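Local coordinates for protein flavin-containing monooxygenase (Allium sativum, PDB 6WPU) that probably uses flavin-adenine dinucleotide to oxygenate the sulfur of S-allyl-L-cysteine, a step expected in the making of garlic flavour precursors, at residues A[19-31]-A[41-53]. Residues are numbered along the deposited sequence; the frame is centred on the assembly and turned at random.
Sequences SLVTRHVAIIGAG and LRREGHTTTIFER. With FAD (flavin-adenine dinucleotide), chain B; SO4 (sulfate ion), chain C; SO4 (sulfate ion), chain G.
Glu52 OE2 is gripped twice, by the backbone N of Ala30 at 2.8 Å and by the ribose hydroxyl O3B of FAD, while its other oxygen, OE1, accepts from O2B at 2.7 Å and from the amide of Gly54. This is the classic dinucleotide-binding device of the Rossmann fold: an acidic residue toward the C-terminal end of the second strand of a beta-alpha-beta unit holds the adenosine ribose diol beside the glycine-rich turn that follows the first. With CG anti to the backbone N (chi1 170°) and the chain bent at chi2, the carboxylate reaches back across to that turn. A glutamine here would probably leave one ribose hydroxyl without its acceptor and turn its NH2 against a backbone N-H, that of Ala30 or of Gly54, whichever way the amide is flipped. Gly29, with no side chain, brings its CA to 3.2 Å from FAD O4B.

Behind this site, strands 24-28 and 47-52 run parallel, bonded in alternation from Arg23 O to Gly29 N; the bond from Phe51 N to Ile27 O is almost straight (176°). On the face bearing Val25 and Ile27, Ile27 CD1 meets Leu41 CD1 of helix 32-43 tip to tip at 3.6 Å, and the Ile27 side chain lies beside that of Ile50, both pointing the same way. The other face carries Ala26, whose CB sits in the plane of the Phe51 ring at its edge, and His24, whose ND1 is hydrogen-bonded at the ring edge to Thr47 OG1 (2.8 Å) and whose NE2 shares Glu171 with Thr49.

At the far end, Gly45 closes the helix in a Schellman motif and its O accepts from Thr22 OG1. Next to it, His46 NE2 bonds to Ala355 O, while ND1 takes the N-H of Arg23 at 3.0 Å, only 8° out of the imidazole plane.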
loop_
_atom_site.group_PDB
_atom_site.type_symbol
_atom_site.label_atom_id
_atom_site.label_comp_id
_atom_site.label_asym_id
_atom_site.label_seq_id
_atom_site.Cartn_x
_atom_site.Cartn_y
_atom_site.Cartn_z
ATOM N N SER A 19 -10.597 20.199 27.774
ATOM C CA SER A 19 -11.148 21.276 26.951
ATOM C C SER A 19 -10.589 21.092 25.542
ATOM O O SER A 19 -9.524 21.607 25.196
ATOM C CB SER A 19 -10.806 22.644 27.525
ATOM O OG SER A 19 -11.369 23.671 26.727
ATOM N N LEU A 20 -11.319 20.347 24.724
ATOM C CA LEU A 20 -10.824 19.996 23.409
ATOM C C LEU A 20 -11.056 21.136 22.418
ATOM O O LEU A 20 -11.703 22.142 22.714
ATOM C CB LEU A 20 -11.486 18.707 22.924
ATOM C CG LEU A 20 -11.072 17.426 23.656
ATOM C CD1 LEU A 20 -11.300 16.197 22.784
ATOM C CD2 LEU A 20 -9.621 17.511 24.111
ATOM N N VAL A 21 -10.498 20.971 21.229
ATOM C CA VAL A 21 -10.615 21.940 20.152
ATOM C C VAL A 21 -11.112 21.208 18.913
ATOM O O VAL A 21 -10.679 20.085 18.630
ATOM C CB VAL A 21 -9.266 22.647 19.902
ATOM C CG1 VAL A 21 -9.170 23.165 18.492
ATOM C CG2 VAL A 21 -9.102 23.789 20.881
ATOM N N THR A 22 -12.059 21.817 18.204
ATOM C CA THR A 22 -12.587 21.242 16.979
ATOM C C THR A 22 -11.955 21.965 15.790
ATOM O O THR A 22 -11.876 23.197 15.774
ATOM C CB THR A 22 -14.123 21.307 16.950
ATOM O OG1 THR A 22 -14.619 20.787 15.704
ATOM C CG2 THR A 22 -14.620 22.720 17.129
ATOM N N ARG A 23 -11.438 21.190 14.839
ATOM C CA ARG A 23 -10.823 21.702 13.623
ATOM C C ARG A 23 -11.625 21.222 12.425
ATOM O O ARG A 23 -12.342 20.219 12.492
ATOM C CB ARG A 23 -9.359 21.234 13.475
ATOM C CG ARG A 23 -8.426 21.769 14.542
ATOM C CD ARG A 23 -8.527 23.279 14.633
ATOM N NE ARG A 23 -7.518 23.830 15.528
ATOM C CZ ARG A 23 -7.596 25.031 16.097
ATOM N NH1 ARG A 23 -8.648 25.811 15.871
ATOM N NH2 ARG A 23 -6.626 25.447 16.902
ATOM N N HIS A 24 -11.501 21.958 11.324
ATOM C CA HIS A 24 -12.085 21.576 10.046
ATOM C C HIS A 24 -10.961 21.054 9.146
ATOM O O HIS A 24 -10.011 21.791 8.841
ATOM C CB HIS A 24 -12.817 22.760 9.417
ATOM C CG HIS A 24 -13.552 22.408 8.166
ATOM N ND1 HIS A 24 -14.528 21.434 8.127
ATOM C CD2 HIS A 24 -13.440 22.881 6.901
ATOM C CE1 HIS A 24 -14.990 21.327 6.893
ATOM N NE2 HIS A 24 -14.352 22.199 6.132
ATOM N N VAL A 25 -11.072 19.794 8.725
ATOM C CA VAL A 25 -9.947 19.032 8.180
ATOM C C VAL A 25 -10.309 18.430 6.827
ATOM O O VAL A 25 -11.375 17.820 6.673
ATOM C CB VAL A 25 -9.517 17.912 9.141
ATOM C CG1 VAL A 25 -8.220 17.228 8.628
ATOM C CG2 VAL A 25 -9.339 18.483 10.553
ATOM N N ALA A 26 -9.408 18.560 5.861
ATOM C CA ALA A 26 -9.592 17.897 4.576
ATOM C C ALA A 26 -8.960 16.513 4.613
ATOM O O ALA A 26 -7.874 16.324 5.175
ATOM C CB ALA A 26 -8.984 18.711 3.436
ATOM N N ILE A 27 -9.650 15.548 4.010
ATOM C CA ILE A 27 -9.128 14.205 3.803
ATOM C C ILE A 27 -9.023 13.974 2.305
ATOM O O ILE A 27 -10.023 14.075 1.579
ATOM C CB ILE A 27 -10.006 13.139 4.466
ATOM C CG1 ILE A 27 -10.030 13.381 5.971
ATOM C CG2 ILE A 27 -9.478 11.728 4.151
ATOM C CD1 ILE A 27 -11.175 12.755 6.606
ATOM N N ILE A 28 -7.819 13.681 1.840
ATOM C CA ILE A 28 -7.571 13.472 0.422
ATOM C C ILE A 28 -7.484 11.971 0.202
ATOM O O ILE A 28 -6.464 11.354 0.518
ATOM C CB ILE A 28 -6.306 14.196 -0.043
ATOM C CG1 ILE A 28 -6.423 15.685 0.288
ATOM C CG2 ILE A 28 -6.090 13.987 -1.551
ATOM C CD1 ILE A 28 -5.189 16.436 -0.042
ATOM N N GLY A 29 -8.562 11.393 -0.318
ATOM C CA GLY A 29 -8.666 9.992 -0.712
ATOM C C GLY A 29 -9.638 9.264 0.203
ATOM O O GLY A 29 -9.700 9.529 1.408
ATOM N N ALA A 30 -10.426 8.353 -0.371
ATOM C CA ALA A 30 -11.345 7.524 0.407
ATOM C C ALA A 30 -11.102 6.037 0.155
ATOM O O ALA A 30 -12.042 5.247 -0.003
ATOM C CB ALA A 30 -12.799 7.889 0.113
ATOM N N GLY A 31 -9.827 5.635 0.092
ATOM C CA GLY A 31 -9.466 4.247 0.289
ATOM C C GLY A 31 -9.547 3.925 1.769
ATOM O O GLY A 31 -10.093 4.693 2.568
ATOM N N LEU A 41 -11.262 11.278 12.912
ATOM C CA LEU A 41 -11.449 12.714 13.063
ATOM C C LEU A 41 -12.835 13.023 13.623
ATOM O O LEU A 41 -12.971 13.859 14.521
ATOM C CB LEU A 41 -11.234 13.426 11.721
ATOM C CG LEU A 41 -9.788 13.446 11.211
ATOM C CD1 LEU A 41 -9.699 13.883 9.740
ATOM C CD2 LEU A 41 -8.952 14.346 12.086
ATOM N N ARG A 42 -13.873 12.351 13.108
ATOM C CA ARG A 42 -15.221 12.582 13.610
ATOM C C ARG A 42 -15.333 12.198 15.082
ATOM O O ARG A 42 -15.940 12.923 15.876
ATOM C CB ARG A 42 -16.237 11.809 12.760
ATOM C CG ARG A 42 -17.713 12.103 13.131
ATOM C CD ARG A 42 -18.310 11.015 14.027
ATOM N NE ARG A 42 -18.241 9.699 13.396
ATOM C CZ ARG A 42 -18.225 8.550 14.065
ATOM N NH1 ARG A 42 -18.268 8.559 15.398
ATOM N NH2 ARG A 42 -18.147 7.390 13.403
ATOM N N ARG A 43 -14.739 11.066 15.466
ATOM C CA ARG A 43 -14.830 10.614 16.851
ATOM C C ARG A 43 -14.221 11.615 17.813
ATOM O O ARG A 43 -14.633 11.687 18.972
ATOM C CB ARG A 43 -14.127 9.274 17.021
ATOM C CG ARG A 43 -14.872 8.113 16.461
ATOM C CD ARG A 43 -14.038 6.861 16.550
ATOM N NE ARG A 43 -14.893 5.697 16.429
ATOM C CZ ARG A 43 -14.465 4.446 16.379
ATOM N NH1 ARG A 43 -13.165 4.172 16.416
ATOM N NH2 ARG A 43 -15.352 3.468 16.280
ATOM N N GLU A 44 -13.225 12.368 17.368
ATOM C CA GLU A 44 -12.546 13.333 18.212
ATOM C C GLU A 44 -13.185 14.724 18.158
ATOM O O GLU A 44 -12.666 15.645 18.788
ATOM C CB GLU A 44 -11.065 13.380 17.808
ATOM C CG GLU A 44 -10.112 14.063 18.761
ATOM C CD GLU A 44 -9.963 13.367 20.105
ATOM O OE1 GLU A 44 -10.438 12.219 20.273
ATOM O OE2 GLU A 44 -9.349 13.981 20.998
ATOM N N GLY A 45 -14.304 14.895 17.439
ATOM C CA GLY A 45 -15.038 16.152 17.424
ATOM C C GLY A 45 -14.757 17.064 16.241
ATOM O O GLY A 45 -15.345 18.148 16.165
ATOM N N HIS A 46 -13.883 16.664 15.319
ATOM C CA HIS A 46 -13.546 17.500 14.173
ATOM C C HIS A 46 -14.597 17.380 13.076
ATOM O O HIS A 46 -15.298 16.377 12.969
ATOM C CB HIS A 46 -12.180 17.109 13.604
ATOM C CG HIS A 46 -11.083 17.147 14.618
ATOM N ND1 HIS A 46 -10.728 18.302 15.284
ATOM C CD2 HIS A 46 -10.279 16.172 15.099
ATOM C CE1 HIS A 46 -9.746 18.037 16.128
ATOM N NE2 HIS A 46 -9.451 16.752 16.031
ATOM N N THR A 47 -14.699 18.422 12.257
ATOM C CA THR A 47 -15.448 18.360 11.010
ATOM C C THR A 47 -14.480 18.105 9.851
ATOM O O THR A 47 -13.280 18.396 9.935
ATOM C CB THR A 47 -16.237 19.648 10.772
ATOM O OG1 THR A 47 -15.329 20.748 10.676
ATOM C CG2 THR A 47 -17.205 19.914 11.920
ATOM N N THR A 48 -14.998 17.530 8.772
ATOM C CA THR A 48 -14.139 17.078 7.683
ATOM C C THR A 48 -14.836 17.305 6.359
ATOM O O THR A 48 -16.064 17.352 6.283
ATOM C CB THR A 48 -13.780 15.581 7.763
ATOM O OG1 THR A 48 -14.975 14.801 7.640
ATOM C CG2 THR A 48 -13.078 15.224 9.069
ATOM N N THR A 49 -14.020 17.424 5.316
ATOM C CA THR A 49 -14.453 17.269 3.933
ATOM C C THR A 49 -13.575 16.188 3.312
ATOM O O THR A 49 -12.343 16.290 3.342
ATOM C CB THR A 49 -14.338 18.583 3.147
ATOM O OG1 THR A 49 -15.145 19.600 3.767
ATOM C CG2 THR A 49 -14.776 18.388 1.698
ATOM N N ILE A 50 -14.204 15.151 2.770
ATOM C CA ILE A 50 -13.491 14.018 2.191
ATOM C C ILE A 50 -13.568 14.129 0.674
ATOM O O ILE A 50 -14.666 14.196 0.107
ATOM C CB ILE A 50 -14.084 12.685 2.667
ATOM C CG1 ILE A 50 -14.286 12.703 4.192
ATOM C CG2 ILE A 50 -13.204 11.539 2.200
ATOM C CD1 ILE A 50 -15.319 11.698 4.676
ATOM N N PHE A 51 -12.414 14.132 0.015
ATOM C CA PHE A 51 -12.344 14.208 -1.436
ATOM C C PHE A 51 -11.943 12.848 -1.975
ATOM O O PHE A 51 -10.929 12.287 -1.545
ATOM C CB PHE A 51 -11.335 15.268 -1.899
ATOM C CG PHE A 51 -11.635 16.648 -1.408
ATOM C CD1 PHE A 51 -12.447 17.509 -2.153
ATOM C CD2 PHE A 51 -11.130 17.080 -0.191
ATOM C CE1 PHE A 51 -12.744 18.794 -1.690
ATOM C CE2 PHE A 51 -11.413 18.362 0.293
ATOM C CZ PHE A 51 -12.221 19.228 -0.467
ATOM N N GLU A 52 -12.732 12.315 -2.906
ATOM C CA GLU A 52 -12.399 11.057 -3.573
ATOM C C GLU A 52 -12.494 11.251 -5.080
ATOM O O GLU A 52 -13.545 11.649 -5.601
ATOM C CB GLU A 52 -13.315 9.922 -3.118
ATOM C CG GLU A 52 -13.183 8.638 -3.951
ATOM C CD GLU A 52 -11.743 8.133 -4.070
ATOM O OE1 GLU A 52 -11.282 7.915 -5.219
ATOM O OE2 GLU A 52 -11.076 7.946 -3.024
ATOM N N ARG A 53 -11.390 10.968 -5.772
ATOM C CA ARG A 53 -11.334 11.146 -7.220
ATOM C C ARG A 53 -12.262 10.171 -7.952
ATOM O O ARG A 53 -12.901 10.544 -8.940
ATOM C CB ARG A 53 -9.887 10.984 -7.675
ATOM C CG ARG A 53 -9.716 10.502 -9.074
ATOM C CD ARG A 53 -8.661 9.426 -9.130
ATOM N NE ARG A 53 -9.126 8.166 -8.543
ATOM C CZ ARG A 53 -9.900 7.275 -9.164
ATOM N NH1 ARG A 53 -10.263 6.161 -8.535
ATOM N NH2 ARG A 53 -10.319 7.504 -10.403
HETATM P PA FAD B . -5.505 3.361 -1.704
HETATM O O1A FAD B . -6.256 2.032 -1.594
HETATM O O2A FAD B . -4.657 3.638 -2.840
HETATM O O5B FAD B . -6.440 4.550 -1.744
HETATM C C5B FAD B . -6.120 5.903 -2.045
HETATM C C4B FAD B . -7.375 6.671 -2.517
HETATM O O4B FAD B . -7.163 8.040 -2.721
HETATM C C3B FAD B . -7.954 6.117 -3.791
HETATM O O3B FAD B . -9.311 5.853 -3.647
HETATM C C2B FAD B . -7.747 7.194 -4.797
HETATM O O2B FAD B . -8.724 7.230 -5.774
HETATM C C1B FAD B . -7.785 8.412 -3.921
HETATM N N9A FAD B . -7.066 9.545 -4.458
HETATM C C8A FAD B . -5.771 9.518 -4.961
HETATM N N7A FAD B . -5.421 10.742 -5.377
HETATM C C5A FAD B . -6.488 11.623 -5.184
HETATM C C6A FAD B . -6.698 12.978 -5.433
HETATM N N6A FAD B . -5.668 13.802 -6.019
HETATM N N1A FAD B . -7.872 13.542 -5.099
HETATM C C2A FAD B . -8.880 12.816 -4.550
HETATM N N3A FAD B . -8.728 11.496 -4.293
HETATM C C4A FAD B . -7.554 10.876 -4.597
HETATM N N1 FAD B . -3.068 -4.988 2.482
HETATM C C2 FAD B . -3.724 -5.980 3.294
HETATM O O2 FAD B . -4.154 -5.666 4.536
HETATM N N3 FAD B . -3.826 -7.283 2.863
HETATM C C4 FAD B . -3.376 -7.639 1.609
HETATM O O4 FAD B . -3.476 -8.911 1.150
HETATM C C4X FAD B . -2.916 -6.612 0.653
HETATM N N5 FAD B . -2.694 -6.941 -0.678
HETATM C C5X FAD B . -2.302 -5.946 -1.567
HETATM C C6 FAD B . -2.064 -6.281 -2.908
HETATM C C7 FAD B . -1.686 -5.281 -3.798
HETATM C C7M FAD B . -1.423 -5.654 -5.233
HETATM C C8 FAD B . -1.539 -3.965 -3.367
HETATM C C8M FAD B . -1.123 -2.872 -4.299
HETATM C C9 FAD B . -1.771 -3.629 -2.028
HETATM C C9A FAD B . -2.151 -4.616 -1.131
HETATM N N10 FAD B . -2.408 -4.267 0.240
HETATM C C10 FAD B . -2.800 -5.263 1.145
HETATM C "C1'" FAD B . -2.207 -2.886 0.705
HETATM C "C2'" FAD B . -3.256 -1.837 0.405
HETATM O "O2'" FAD B . -2.644 -0.769 -0.190
HETATM C "C3'" FAD B . -3.778 -1.394 1.753
HETATM O "O3'" FAD B . -4.526 -2.474 2.159
HETATM C "C4'" FAD B . -4.670 -0.157 1.745
HETATM O "O4'" FAD B . -5.618 -0.337 0.758
HETATM C "C5'" FAD B . -3.966 1.195 1.590
HETATM O "O5'" FAD B . -5.021 2.048 1.248
HETATM P P FAD B . -5.006 3.609 0.979
HETATM O O1P FAD B . -6.354 4.289 1.429
HETATM O O2P FAD B . -3.652 4.112 1.621
HETATM O O3P FAD B . -4.540 3.684 -0.597
HETATM S S SO4 C . -18.712 5.189 16.560
HETATM O O1 SO4 C . -19.287 5.431 15.237
HETATM O O2 SO4 C . -18.307 3.793 16.684
HETATM O O3 SO4 C . -17.575 6.064 16.792
HETATM O O4 SO4 C . -19.719 5.516 17.564
HETATM S S SO4 G . -13.604 5.332 -11.089
HETATM O O1 SO4 G . -13.552 4.334 -12.159
HETATM O O2 SO4 G . -12.278 5.919 -10.895
HETATM O O3 SO4 G . -14.038 4.704 -9.840
HETATM O O4 SO4 G . -14.557 6.374 -11.463
HETATM O O HOH W 1 -15.031 22.289 13.061
#